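Long-range contact in processed glycerol phosphate lipoteichoic acid synthase 2 (Bacillus subtilis, PDB 2W8D), which belongs to the lipoteichoic acid synthase family and has a sulfatase-like domain of the alkaline phosphatase superfamily that holds a magnesium ion: residues 33-38 and 189-194. Residues are numbered along the deposited sequence; the frame is centred on the assembly and turned at random.
Sequences NVIYVS and FYTKFI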
loop_
_atom_site.group_PDB
_atom_site.type_symbol
_atom_site.label_atom_id
_atom_site.label_comp_id
_atom_site.label_asym_id
_atom_site.label_seq_id
_atom_site.Cartn_x
_atom_site.Cartn_y
_atom_site.Cartn_z
ATOM N N ASN A 33 6.572 15.237 -8.107
ATOM C CA ASN A 33 5.538 14.326 -8.468
ATOM C C ASN A 33 5.512 13.153 -7.463
ATOM O O ASN A 33 6.492 12.907 -6.737
ATOM C CB ASN A 33 5.810 13.801 -9.862
ATOM C CG ASN A 33 5.922 14.901 -10.879
ATOM O OD1 ASN A 33 4.994 15.673 -11.064
ATOM N ND2 ASN A 33 7.061 14.981 -11.555
ATOM N N VAL A 34 4.377 12.456 -7.417
ATOM C CA VAL A 34 4.267 11.240 -6.667
ATOM C C VAL A 34 3.825 10.184 -7.674
ATOM O O VAL A 34 2.920 10.426 -8.480
ATOM C CB VAL A 34 3.192 11.357 -5.521
ATOM C CG1 VAL A 34 2.995 9.994 -4.771
ATOM C CG2 VAL A 34 3.518 12.506 -4.561
ATOM N N ILE A 35 4.468 9.015 -7.614
ATOM C CA ILE A 35 4.094 7.859 -8.416
ATOM C C ILE A 35 3.929 6.674 -7.435
ATOM O O ILE A 35 4.902 6.192 -6.857
ATOM C CB ILE A 35 5.196 7.546 -9.480
ATOM C CG1 ILE A 35 5.344 8.682 -10.511
ATOM C CG2 ILE A 35 4.928 6.214 -10.172
ATOM C CD1 ILE A 35 6.593 8.580 -11.416
ATOM N N TYR A 36 2.701 6.219 -7.220
ATOM C CA TYR A 36 2.510 5.048 -6.395
ATOM C C TYR A 36 2.490 3.848 -7.318
ATOM O O TYR A 36 1.933 3.926 -8.423
ATOM C CB TYR A 36 1.162 5.106 -5.643
ATOM C CG TYR A 36 1.163 5.774 -4.309
ATOM C CD1 TYR A 36 0.978 7.146 -4.190
ATOM C CD2 TYR A 36 1.258 5.021 -3.142
ATOM C CE1 TYR A 36 0.920 7.773 -2.935
ATOM C CE2 TYR A 36 1.206 5.632 -1.876
ATOM C CZ TYR A 36 1.042 7.014 -1.795
ATOM O OH TYR A 36 0.997 7.611 -0.558
ATOM N N VAL A 37 3.052 2.740 -6.855
ATOM C CA VAL A 37 2.924 1.437 -7.514
ATOM C C VAL A 37 2.458 0.378 -6.531
ATOM O O VAL A 37 3.124 0.118 -5.540
ATOM C CB VAL A 37 4.247 0.929 -8.122
ATOM C CG1 VAL A 37 3.990 -0.372 -8.862
ATOM C CG2 VAL A 37 4.869 2.016 -9.045
ATOM N N SER A 38 1.304 -0.215 -6.810
ATOM C CA SER A 38 0.789 -1.317 -6.036
ATOM C C SER A 38 1.305 -2.613 -6.630
ATOM O O SER A 38 0.939 -2.978 -7.748
ATOM C CB SER A 38 -0.747 -1.286 -6.074
ATOM O OG SER A 38 -1.314 -2.510 -5.640
ATOM N N PHE A 189 2.243 15.987 -10.723
ATOM C CA PHE A 189 1.178 14.994 -10.776
ATOM C C PHE A 189 1.290 13.965 -9.677
ATOM O O PHE A 189 2.386 13.660 -9.208
ATOM C CB PHE A 189 1.111 14.322 -12.149
ATOM C CG PHE A 189 2.364 13.586 -12.531
ATOM C CD1 PHE A 189 2.749 12.433 -11.858
ATOM C CD2 PHE A 189 3.154 14.034 -13.564
ATOM C CE1 PHE A 189 3.939 11.758 -12.219
ATOM C CE2 PHE A 189 4.312 13.366 -13.929
ATOM C CZ PHE A 189 4.703 12.241 -13.264
ATOM N N TYR A 190 0.143 13.410 -9.282
ATOM C CA TYR A 190 0.062 12.356 -8.287
ATOM C C TYR A 190 -0.650 11.169 -8.943
ATOM O O TYR A 190 -1.802 11.303 -9.362
ATOM C CB TYR A 190 -0.756 12.882 -7.110
ATOM C CG TYR A 190 -1.143 11.861 -6.038
ATOM C CD1 TYR A 190 -2.182 10.939 -6.237
ATOM C CD2 TYR A 190 -0.507 11.893 -4.803
ATOM C CE1 TYR A 190 -2.533 10.049 -5.220
ATOM C CE2 TYR A 190 -0.845 11.048 -3.805
ATOM C CZ TYR A 190 -1.828 10.120 -4.008
ATOM O OH TYR A 190 -2.093 9.322 -2.950
ATOM N N THR A 191 0.022 10.026 -9.029
ATOM C CA THR A 191 -0.410 8.922 -9.893
ATOM C C THR A 191 -0.301 7.574 -9.220
ATOM O O THR A 191 0.563 7.384 -8.355
ATOM C CB THR A 191 0.415 8.836 -11.192
ATOM O OG1 THR A 191 1.812 8.840 -10.877
ATOM C CG2 THR A 191 0.113 10.003 -12.061
ATOM N N LYS A 192 -1.189 6.654 -9.618
ATOM C CA LYS A 192 -1.246 5.312 -9.061
ATOM C C LYS A 192 -1.177 4.291 -10.172
ATOM O O LYS A 192 -2.003 4.333 -11.095
ATOM C CB LYS A 192 -2.551 5.079 -8.281
ATOM C CG LYS A 192 -2.708 5.873 -6.971
ATOM C CD LYS A 192 -4.186 6.356 -6.778
ATOM C CE LYS A 192 -5.168 5.215 -6.873
ATOM N NZ LYS A 192 -4.786 4.125 -5.901
ATOM N N PHE A 193 -0.211 3.372 -10.070
ATOM C CA PHE A 193 -0.121 2.247 -10.985
ATOM C C PHE A 193 -0.505 0.933 -10.300
ATOM O O PHE A 193 0.179 0.468 -9.371
ATOM C CB PHE A 193 1.297 2.161 -11.549
ATOM C CG PHE A 193 1.626 3.256 -12.532
ATOM C CD1 PHE A 193 1.605 3.006 -13.886
ATOM C CD2 PHE A 193 1.949 4.536 -12.094
ATOM C CE1 PHE A 193 1.902 4.027 -14.799
ATOM C CE2 PHE A 193 2.257 5.528 -12.970
ATOM C CZ PHE A 193 2.242 5.290 -14.342
ATOM N N ILE A 194 -1.621 0.346 -10.723
ATOM C CA ILE A 194 -2.094 -0.887 -10.089
ATOM C C ILE A 194 -1.748 -2.084 -10.973
ATOM O O ILE A 194 -2.370 -2.288 -12.023
ATOM C CB ILE A 194 -3.624 -0.866 -9.790
ATOM C CG1 ILE A 194 -4.086 0.505 -9.246
ATOM C CG2 ILE A 194 -4.029 -2.105 -8.868
ATOM C CD1 ILE A 194 -3.512 0.914 -7.886
HETATM O O HOH W 1 -1.019 9.039 -0.565
#
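N33 and F189 open the pairing of two parallel strands in the central sheet of this sulfatase-type alpha/beta fold, an example of side-chain contacts following the parallel backbone register. The amide of N33 lies stacked on one face of the F189 ring, the planes only 10° apart, while its OD1 takes the N-H of F189 on a lone pair at 2.8 Å. A first torsion of 61° sets the ring between its own backbone N and carbonyl carbon, where it meets the amide. The edge of the same ring receives I35 CG1, 3.8 Å from F189 CE1. Farther along that side, I35 CG2 approaches the F193 ring, which also stacks on F129 of the neighbouring strand 125-130.

On the opposite face of the sheet, Y190 lies alongside V34 and then meets Y36 obliquely, their ring planes 54° apart and Y36 CE1 3.4 Å from Y190 OH. One water joins the two hydroxyls. K192, on the same face, sends NZ into salt bridges with E88 and E92.

Five backbone hydrogen bonds run between the strands, and the side chain of S38, at the end of its segment, is about 6 Å from the bound magnesium ion. V34 O is gripped twice by one residue: T191 N sits above the carbonyl plane at 3.0 Å, whereas T191 OG1 lies in that plane, on a lone pair, 3.1 Å from V34 O.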